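Local structure of inorganic polyphosphate/ATP-glucomannokinase (Arthrobacter sp., 1WOQ) at residues V78-G84 against P117-D123; F206-E210 against L235-I241. The protein probably phosphorylates glucose and mannose, drawing the phosphoryl group from inorganic polyphosphate or ATP, as a kinase of the ROK family. All coordinates share one frame; numbering follows the deposited sequence.

Contact 1 of 2, residues V78-G84 against P117-D123. With BGC (beta-D-glucopyranose), chain C.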
ATOM      1  N   VAL A  78     -10.894  -1.152  13.010  1.00 12.83           N
ATOM      2  CA  VAL A  78     -10.263  -0.231  12.072  1.00 13.70           C
ATOM      3  C   VAL A  78      -9.093  -0.905  11.364  1.00 14.20           C
ATOM      4  O   VAL A  78      -8.255  -1.541  12.004  1.00 14.16           O
ATOM      5  CB  VAL A  78      -9.737   1.022  12.813  1.00 14.64           C
ATOM      6  CG1 VAL A  78      -9.003   1.948  11.849  1.00 13.35           C
ATOM      7  CG2 VAL A  78     -10.896   1.742  13.473  1.00 14.83           C
ATOM      8  N   GLY A  79      -9.041  -0.758  10.042  1.00 14.75           N
ATOM      9  CA  GLY A  79      -7.956  -1.339   9.269  1.00 13.50           C
ATOM     10  C   GLY A  79      -6.863  -0.303   9.080  1.00 12.66           C
ATOM     11  O   GLY A  79      -7.144   0.866   8.833  1.00 12.56           O
ATOM     12  N   VAL A  80      -5.610  -0.726   9.186  1.00 12.51           N
ATOM     13  CA  VAL A  80      -4.493   0.204   9.055  1.00 12.69           C
ATOM     14  C   VAL A  80      -3.368  -0.422   8.245  1.00 13.42           C
ATOM     15  O   VAL A  80      -3.108  -1.619   8.372  1.00 14.12           O
ATOM     16  CB  VAL A  80      -3.940   0.576  10.449  1.00 13.17           C
ATOM     17  CG1 VAL A  80      -2.820   1.594  10.322  1.00 11.90           C
ATOM     18  CG2 VAL A  80      -5.068   1.110  11.328  1.00 14.87           C
ATOM     19  N   THR A  81      -2.705   0.373   7.410  1.00 13.45           N
ATOM     20  CA  THR A  81      -1.590  -0.148   6.621  1.00 14.29           C
ATOM     21  C   THR A  81      -0.272   0.276   7.245  1.00 14.97           C
ATOM     22  O   THR A  81      -0.209   1.233   8.016  1.00 13.91           O
ATOM     23  CB  THR A  81      -1.588   0.376   5.171  1.00 15.19           C
ATOM     24  OG1 THR A  81      -1.229   1.765   5.166  1.00 14.96           O
ATOM     25  CG2 THR A  81      -2.960   0.198   4.526  1.00 14.42           C
ATOM     26  N   PHE A  82       0.789  -0.436   6.892  1.00 14.10           N
ATOM     27  CA  PHE A  82       2.115  -0.130   7.403  1.00 13.32           C
ATOM     28  C   PHE A  82       3.116  -0.592   6.358  1.00 12.71           C
ATOM     29  O   PHE A  82       2.987  -1.687   5.816  1.00 13.13           O
ATOM     30  CB  PHE A  82       2.371  -0.858   8.718  1.00 14.58           C
ATOM     31  CG  PHE A  82       3.673  -0.485   9.353  1.00 16.08           C
ATOM     32  CD1 PHE A  82       3.764   0.637  10.168  1.00 16.84           C
ATOM     33  CD2 PHE A  82       4.824  -1.216   9.082  1.00 17.74           C
ATOM     34  CE1 PHE A  82       4.988   1.027  10.704  1.00 18.86           C
ATOM     35  CE2 PHE A  82       6.051  -0.832   9.613  1.00 19.55           C
ATOM     36  CZ  PHE A  82       6.131   0.290  10.423  1.00 18.53           C
ATOM     37  N   PRO A  83       4.138   0.230   6.070  1.00 13.11           N
ATOM     38  CA  PRO A  83       5.146  -0.120   5.070  1.00 13.48           C
ATOM     39  C   PRO A  83       6.183  -1.151   5.506  1.00 15.13           C
ATOM     40  O   PRO A  83       7.372  -0.860   5.547  1.00 14.42           O
ATOM     41  CB  PRO A  83       5.775   1.230   4.745  1.00 15.13           C
ATOM     42  CG  PRO A  83       5.795   1.888   6.084  1.00 15.76           C
ATOM     43  CD  PRO A  83       4.416   1.560   6.649  1.00 14.60           C
ATOM     44  N   GLY A  84       5.726  -2.358   5.818  1.00 14.02           N
ATOM     45  CA  GLY A  84       6.644  -3.407   6.221  1.00 14.13           C
ATOM     46  C   GLY A  84       5.954  -4.755   6.324  1.00 14.51           C
ATOM     47  O   GLY A  84       4.740  -4.854   6.155  1.00 12.30           O
ATOM     48  N   PRO A 117     -10.755  -2.502  18.234  1.00 19.16           N
ATOM     49  CA  PRO A 117      -9.850  -3.399  17.508  1.00 19.74           C
ATOM     50  C   PRO A 117      -9.224  -2.776  16.260  1.00 18.69           C
ATOM     51  O   PRO A 117      -9.896  -2.109  15.478  1.00 17.77           O
ATOM     52  CB  PRO A 117     -10.735  -4.602  17.184  1.00 20.14           C
ATOM     53  CG  PRO A 117     -12.120  -4.022  17.158  1.00 26.27           C
ATOM     54  CD  PRO A 117     -12.108  -3.074  18.321  1.00 20.10           C
ATOM     55  N   VAL A 118      -7.926  -2.997  16.098  1.00 18.69           N
ATOM     56  CA  VAL A 118      -7.188  -2.478  14.952  1.00 18.29           C
ATOM     57  C   VAL A 118      -6.352  -3.608  14.380  1.00 21.19           C
ATOM     58  O   VAL A 118      -5.644  -4.301  15.115  1.00 20.15           O
ATOM     59  CB  VAL A 118      -6.234  -1.330  15.349  1.00 19.06           C
ATOM     60  CG1 VAL A 118      -5.406  -0.899  14.140  1.00 17.51           C
ATOM     61  CG2 VAL A 118      -7.022  -0.159  15.889  1.00 18.41           C
ATOM     62  N   GLU A 119      -6.446  -3.798  13.071  1.00 20.28           N
ATOM     63  CA  GLU A 119      -5.685  -4.838  12.399  1.00 20.42           C
ATOM     64  C   GLU A 119      -4.889  -4.225  11.266  1.00 18.37           C
ATOM     65  O   GLU A 119      -5.446  -3.592  10.364  1.00 16.96           O
ATOM     66  CB  GLU A 119      -6.620  -5.924  11.884  1.00 23.57           C
ATOM     67  CG  GLU A 119      -7.214  -6.746  13.012  1.00 26.81           C
ATOM     68  CD  GLU A 119      -8.144  -7.826  12.525  1.00 30.31           C
ATOM     69  OE1 GLU A 119      -7.780  -8.531  11.562  1.00 31.83           O
ATOM     70  OE2 GLU A 119      -9.234  -7.978  13.115  1.00 32.87           O
ATOM     71  N   VAL A 120      -3.578  -4.419  11.334  1.00 17.01           N
ATOM     72  CA  VAL A 120      -2.655  -3.870  10.359  1.00 15.41           C
ATOM     73  C   VAL A 120      -2.319  -4.850   9.243  1.00 14.69           C
ATOM     74  O   VAL A 120      -2.311  -6.070   9.437  1.00 14.52           O
ATOM     75  CB  VAL A 120      -1.344  -3.425  11.060  1.00 15.81           C
ATOM     76  CG1 VAL A 120      -0.362  -2.850  10.053  1.00 14.93           C
ATOM     77  CG2 VAL A 120      -1.666  -2.395  12.146  1.00 19.07           C
ATOM     78  N   ILE A 121      -2.057  -4.295   8.067  1.00 14.07           N
ATOM     79  CA  ILE A 121      -1.696  -5.080   6.896  1.00 13.61           C
ATOM     80  C   ILE A 121      -0.656  -4.268   6.136  1.00 13.17           C
ATOM     81  O   ILE A 121      -0.629  -3.041   6.232  1.00 11.94           O
ATOM     82  CB  ILE A 121      -2.920  -5.322   5.988  1.00 12.73           C
ATOM     83  CG1 ILE A 121      -2.499  -6.093   4.732  1.00 14.90           C
ATOM     84  CG2 ILE A 121      -3.571  -3.990   5.624  1.00 14.54           C
ATOM     85  CD1 ILE A 121      -3.664  -6.460   3.823  1.00 16.91           C
ATOM     86  N   ASN A 122       0.216  -4.941   5.399  1.00 12.11           N
ATOM     87  CA  ASN A 122       1.223  -4.222   4.632  1.00 12.46           C
ATOM     88  C   ASN A 122       0.545  -3.255   3.656  1.00 11.69           C
ATOM     89  O   ASN A 122      -0.487  -3.579   3.071  1.00 12.18           O
ATOM     90  CB  ASN A 122       2.105  -5.206   3.868  1.00 10.45           C
ATOM     91  CG  ASN A 122       3.003  -4.516   2.877  1.00 10.94           C
ATOM     92  OD1 ASN A 122       2.679  -4.424   1.694  1.00 10.09           O
ATOM     93  ND2 ASN A 122       4.135  -4.003   3.355  1.00 10.44           N
ATOM     94  N   ASP A 123       1.130  -2.074   3.476  1.00 11.06           N
ATOM     95  CA  ASP A 123       0.543  -1.073   2.590  1.00 12.58           C
ATOM     96  C   ASP A 123       0.365  -1.517   1.134  1.00 12.70           C
ATOM     97  O   ASP A 123      -0.674  -1.243   0.521  1.00 12.41           O
ATOM     98  CB  ASP A 123       1.345   0.237   2.649  1.00 12.03           C
ATOM     99  CG  ASP A 123       2.779   0.087   2.158  1.00 14.09           C
ATOM    100  OD1 ASP A 123       3.330   1.092   1.662  1.00 17.60           O
ATOM    101  OD2 ASP A 123       3.363  -1.011   2.277  1.00 14.41           O
TER
HETATM  102  C2  BGC C 290       8.834  -1.840   2.241  1.00 13.64           C
HETATM  103  C3  BGC C 290       7.486  -2.481   1.886  1.00 11.49           C
HETATM  104  C4  BGC C 290       6.495  -1.401   1.429  1.00 12.77           C
HETATM  105  C5  BGC C 290       7.116  -0.578   0.290  1.00 13.44           C
HETATM  106  C6  BGC C 290       6.244   0.571  -0.178  1.00 15.12           C
HETATM  107  C1  BGC C 290       9.333  -1.026   1.044  1.00 13.33           C
HETATM  108  O1  BGC C 290      10.532  -0.402   1.346  1.00 16.49           O
HETATM  109  O2  BGC C 290       9.776  -2.848   2.569  1.00 12.64           O
HETATM  110  O3  BGC C 290       6.964  -3.176   3.009  1.00 11.76           O
HETATM  111  O4  BGC C 290       5.289  -2.010   0.978  1.00 12.12           O
HETATM  112  O5  BGC C 290       8.375  -0.014   0.719  1.00 14.15           O
HETATM  113  O6  BGC C 290       5.855   1.402   0.906  1.00 15.80           O

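Contact 2 of 2, residues F206-E210 against L235-I241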
ATOM      1  N   PHE A 206      10.925  -4.756 -14.245  1.00 14.23           N
ATOM      2  CA  PHE A 206       9.771  -5.533 -14.669  1.00 15.11           C
ATOM      3  C   PHE A 206      10.112  -6.759 -15.505  1.00 16.09           C
ATOM      4  O   PHE A 206       9.455  -7.790 -15.373  1.00 14.62           O
ATOM      5  CB  PHE A 206       8.760  -4.648 -15.404  1.00 15.01           C
ATOM      6  CG  PHE A 206       7.994  -3.736 -14.490  1.00 14.74           C
ATOM      7  CD1 PHE A 206       8.370  -2.408 -14.333  1.00 16.57           C
ATOM      8  CD2 PHE A 206       6.917  -4.221 -13.751  1.00 15.07           C
ATOM      9  CE1 PHE A 206       7.683  -1.572 -13.452  1.00 15.54           C
ATOM     10  CE2 PHE A 206       6.224  -3.395 -12.868  1.00 15.73           C
ATOM     11  CZ  PHE A 206       6.611  -2.067 -12.719  1.00 14.64           C
ATOM     12  N   SER A 207      11.133  -6.669 -16.353  1.00 14.67           N
ATOM     13  CA  SER A 207      11.500  -7.835 -17.151  1.00 15.44           C
ATOM     14  C   SER A 207      12.081  -8.911 -16.231  1.00 14.78           C
ATOM     15  O   SER A 207      11.891 -10.104 -16.461  1.00 14.20           O
ATOM     16  CB  SER A 207      12.502  -7.456 -18.256  1.00 16.43           C
ATOM     17  OG  SER A 207      13.727  -7.004 -17.723  1.00 19.47           O
ATOM     18  N   HIS A 208      12.781  -8.496 -15.180  1.00 15.23           N
ATOM     19  CA  HIS A 208      13.343  -9.463 -14.242  1.00 14.46           C
ATOM     20  C   HIS A 208      12.216 -10.149 -13.475  1.00 14.29           C
ATOM     21  O   HIS A 208      12.190 -11.374 -13.363  1.00 14.04           O
ATOM     22  CB  HIS A 208      14.286  -8.784 -13.245  1.00 15.29           C
ATOM     23  CG  HIS A 208      14.875  -9.728 -12.243  1.00 14.37           C
ATOM     24  ND1 HIS A 208      14.726  -9.562 -10.882  1.00 18.37           N
ATOM     25  CD2 HIS A 208      15.607 -10.854 -12.405  1.00 13.79           C
ATOM     26  CE1 HIS A 208      15.342 -10.546 -10.250  1.00 15.91           C
ATOM     27  NE2 HIS A 208      15.884 -11.344 -11.152  1.00 18.82           N
ATOM     28  N   VAL A 209      11.282  -9.359 -12.955  1.00 12.44           N
ATOM     29  CA  VAL A 209      10.160  -9.907 -12.194  1.00 13.38           C
ATOM     30  C   VAL A 209       9.282 -10.775 -13.101  1.00 13.01           C
ATOM     31  O   VAL A 209       8.705 -11.773 -12.668  1.00 13.13           O
ATOM     32  CB  VAL A 209       9.322  -8.769 -11.565  1.00 12.94           C
ATOM     33  CG1 VAL A 209       8.093  -9.337 -10.863  1.00 13.78           C
ATOM     34  CG2 VAL A 209      10.184  -7.994 -10.563  1.00 13.31           C
ATOM     35  N   GLU A 210       9.197 -10.383 -14.367  1.00 13.51           N
ATOM     36  CA  GLU A 210       8.423 -11.118 -15.358  1.00 14.23           C
ATOM     37  C   GLU A 210       9.027 -12.511 -15.521  1.00 14.23           C
ATOM     38  O   GLU A 210       8.306 -13.510 -15.628  1.00 14.32           O
ATOM     39  CB  GLU A 210       8.457 -10.342 -16.678  1.00 16.77           C
ATOM     40  CG  GLU A 210       7.945 -11.071 -17.888  1.00 20.42           C
ATOM     41  CD  GLU A 210       7.836 -10.141 -19.075  1.00 21.62           C
ATOM     42  OE1 GLU A 210       6.830  -9.407 -19.159  1.00 24.64           O
ATOM     43  OE2 GLU A 210       8.766 -10.126 -19.908  1.00 23.19           O
ATOM     44  N   LEU A 235       8.339   0.700 -22.299  1.00 24.22           N
ATOM     45  CA  LEU A 235       8.668  -0.666 -21.925  1.00 22.92           C
ATOM     46  C   LEU A 235       8.323  -1.691 -22.996  1.00 23.26           C
ATOM     47  O   LEU A 235       7.409  -1.495 -23.798  1.00 24.36           O
ATOM     48  CB  LEU A 235       7.969  -1.031 -20.610  1.00 20.43           C
ATOM     49  CG  LEU A 235       8.243  -0.079 -19.440  1.00 18.71           C
ATOM     50  CD1 LEU A 235       7.533  -0.590 -18.186  1.00 17.73           C
ATOM     51  CD2 LEU A 235       9.740   0.025 -19.197  1.00 19.16           C
ATOM     52  N   ARG A 236       9.080  -2.781 -23.004  1.00 23.23           N
ATOM     53  CA  ARG A 236       8.874  -3.870 -23.948  1.00 24.68           C
ATOM     54  C   ARG A 236       8.825  -5.154 -23.133  1.00 24.09           C
ATOM     55  O   ARG A 236       9.839  -5.826 -22.942  1.00 23.19           O
ATOM     56  CB  ARG A 236      10.022  -3.915 -24.960  1.00 26.04           C
ATOM     57  CG  ARG A 236      10.064  -2.707 -25.892  1.00 31.07           C
ATOM     58  CD  ARG A 236       8.861  -2.695 -26.832  1.00 33.94           C
ATOM     59  NE  ARG A 236       8.845  -1.529 -27.714  1.00 37.70           N
ATOM     60  CZ  ARG A 236       8.488  -0.304 -27.339  1.00 38.95           C
ATOM     61  NH1 ARG A 236       8.109  -0.068 -26.091  1.00 40.09           N
ATOM     62  NH2 ARG A 236       8.507   0.690 -28.217  1.00 40.01           N
ATOM     63  N   LEU A 237       7.633  -5.479 -22.646  1.00 24.49           N
ATOM     64  CA  LEU A 237       7.435  -6.661 -21.820  1.00 23.86           C
ATOM     65  C   LEU A 237       6.477  -7.652 -22.459  1.00 25.68           C
ATOM     66  O   LEU A 237       5.686  -7.297 -23.332  1.00 26.16           O
ATOM     67  CB  LEU A 237       6.878  -6.246 -20.459  1.00 22.33           C
ATOM     68  CG  LEU A 237       7.666  -5.189 -19.687  1.00 21.18           C
ATOM     69  CD1 LEU A 237       6.844  -4.705 -18.501  1.00 20.29           C
ATOM     70  CD2 LEU A 237       8.995  -5.770 -19.236  1.00 21.29           C
ATOM     71  N   ARG A 238       6.549  -8.899 -22.011  1.00 25.81           N
ATOM     72  CA  ARG A 238       5.667  -9.935 -22.525  1.00 26.55           C
ATOM     73  C   ARG A 238       4.372  -9.872 -21.716  1.00 24.44           C
ATOM     74  O   ARG A 238       3.352 -10.426 -22.109  1.00 25.79           O
ATOM     75  CB  ARG A 238       6.316 -11.312 -22.356  1.00 30.90           C
ATOM     76  CG  ARG A 238       5.652 -12.421 -23.159  1.00 38.39           C
ATOM     77  CD  ARG A 238       5.752 -12.145 -24.656  1.00 43.41           C
ATOM     78  NE  ARG A 238       5.283 -13.264 -25.469  1.00 46.80           N
ATOM     79  CZ  ARG A 238       5.839 -14.473 -25.473  1.00 48.68           C
ATOM     80  NH1 ARG A 238       5.344 -15.428 -26.249  1.00 49.74           N
ATOM     81  NH2 ARG A 238       6.887 -14.727 -24.701  1.00 49.40           N
ATOM     82  N   THR A 239       4.428  -9.170 -20.590  1.00 20.99           N
ATOM     83  CA  THR A 239       3.283  -9.039 -19.691  1.00 19.11           C
ATOM     84  C   THR A 239       2.573  -7.701 -19.841  1.00 18.00           C
ATOM     85  O   THR A 239       3.212  -6.652 -19.863  1.00 17.91           O
ATOM     86  CB  THR A 239       3.730  -9.141 -18.215  1.00 17.52           C
ATOM     87  OG1 THR A 239       4.561 -10.292 -18.045  1.00 21.09           O
ATOM     88  CG2 THR A 239       2.521  -9.239 -17.290  1.00 17.63           C
ATOM     89  N   PRO A 240       1.236  -7.717 -19.950  1.00 18.57           N
ATOM     90  CA  PRO A 240       0.548  -6.433 -20.077  1.00 17.48           C
ATOM     91  C   PRO A 240       0.774  -5.667 -18.778  1.00 17.04           C
ATOM     92  O   PRO A 240       0.836  -6.261 -17.699  1.00 14.28           O
ATOM     93  CB  PRO A 240      -0.912  -6.835 -20.292  1.00 20.57           C
ATOM     94  CG  PRO A 240      -1.009  -8.171 -19.616  1.00 22.23           C
ATOM     95  CD  PRO A 240       0.285  -8.840 -20.005  1.00 20.36           C
ATOM     96  N   ILE A 241       0.916  -4.353 -18.881  1.00 16.06           N
ATOM     97  CA  ILE A 241       1.160  -3.543 -17.697  1.00 16.26           C
ATOM     98  C   ILE A 241       0.311  -2.284 -17.755  1.00 16.47           C
ATOM     99  O   ILE A 241       0.327  -1.550 -18.746  1.00 18.81           O
ATOM    100  CB  ILE A 241       2.676  -3.209 -17.577  1.00 13.13           C
ATOM    101  CG1 ILE A 241       2.938  -2.390 -16.311  1.00 14.03           C
ATOM    102  CG2 ILE A 241       3.162  -2.483 -18.833  1.00 16.59           C
ATOM    103  CD1 ILE A 241       4.409  -2.340 -15.913  1.00 16.33           C
TER

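Contact 1 of 2, residues V78-G84 against P117-D123
V80 and V118 meet methyl to methyl, CG2 of V80 lying 3.5 Å from CG1 of V118, closer than carbon pairs usually come. They stand on the same face of two parallel strands, 78-82 and 118-122, where V78 and V120 join them. A chi1 of 180° sets CG1 of V120 opposite the backbone N, beside the carbonyl carbon and within 3.6 Å of CB of F82. Beneath these side chains the main-chain bonds alternate in the parallel manner. V78 begins the pairing, its N donating to P117 O at 2.8 Å and its O receiving E119 N; V80 N then donates to E119 O, and V80 O receives I121 N at 2.9 Å.

Just past their C-terminal ends, both strands lead into the site of bound beta-D-glucopyranose. F82 O is gripped twice, by D123 N and by G84 N, from opposite faces of its carbonyl plane; the second bond closes an inverse gamma turn centred on P83. N122, the N-cap of helix 123-134, sends ND2 to G84 O at 3.0 Å, above the carbonyl plane, and makes weak bonds to O3 and O4 of the sugar. Its OD1 turns to D125 N, which fixes the amide. D123 carries its carboxylate between backbone N and carbonyl carbon (chi1 63°): OD2 accepts the sugar O4 hydroxyl at 2.5 Å and OD1 accepts O6 at 2.7 Å. CB of T81 packs 3.6 Å from CA of D123, while T81 OG1 bonds to D18.

Strand 14-19 flanks 78-82 on its other side. Helix 106-114, part of the beta-alpha-beta crossover joining these neighbouring strands, covers the valine face through I106 and L110; helix 250-262 packs on the face bearing T81 and I121.

Contact 2 of 2, residues F206-E210 against L235-I241
E210 reaches from helix 195-213 to the loop before strand 241-243 and plants its carboxylate on R238 and T239. OE1 takes the hydroxyl OG1 of T239 at 2.7 Å, on its anti side and 24° out of the carboxylate plane, and weak, bent bonds from the backbone N of T239 (2.8 Å) and of R238. OE2 adds a long, weak bond from R238 N. With CG anti to the backbone N (chi1 168°) and the chain extended beyond it, the acid spans the gap to these donors. The R238 guanidinium takes no part in this grip: its NH2 is 6.9 Å from OE2 of E210, so the carboxylate is held by backbone N-H groups and a hydroxyl. Shortening E210 to an alanine is likely to leave the T239 hydroxyl and the N-H groups of R238 and T239 without their shared acceptor, letting this bend of the loop shift.

Helix 195-213 packs on the sheet of the second lobe in the actin-like ATPase fold of ROK kinases, F206 pressing against it, F218 of strand 217-221 meeting the ring edge-to-face; the loop leads into the border strand 241-243.

Apolar packing accounts for the remainder. I241 sets CD1 over the centre of the F206 ring, 3.7 Å from the centroid and 13° off the normal, a CH-pi contact. L237 wedges its two methyls against the helix, CD1 3.6 Å from CB of F206 and CD2 near the backbone N of S207. More loosely, CD1 of L235 approaches CD1 of F206 obliquely at 4.3 Å.

Overall arrangement
From the N terminus the chain first builds strands 14-19, 23-30 and 35-44 and helix 51-66, then enters contact 1. This closes a loop of 32 residues that includes helix 106-114, a crossover linking neighbouring parallel strands of the first sheet. The chain goes on through helix 123-134 and three strands of the second sheet (143-149, 153-159 and 162-164) before helix 195-213 opens contact 2, whose 24-residue loop passes through strand 217-221. The contacts follow in series, neither nested nor crossed. Their centres lie about 30 Å apart on opposite sides of the chain's centre: contact 1 joins sheet to sugar site, contact 2 ties helix 195-213 to the loop leading into the border strand of the second sheet.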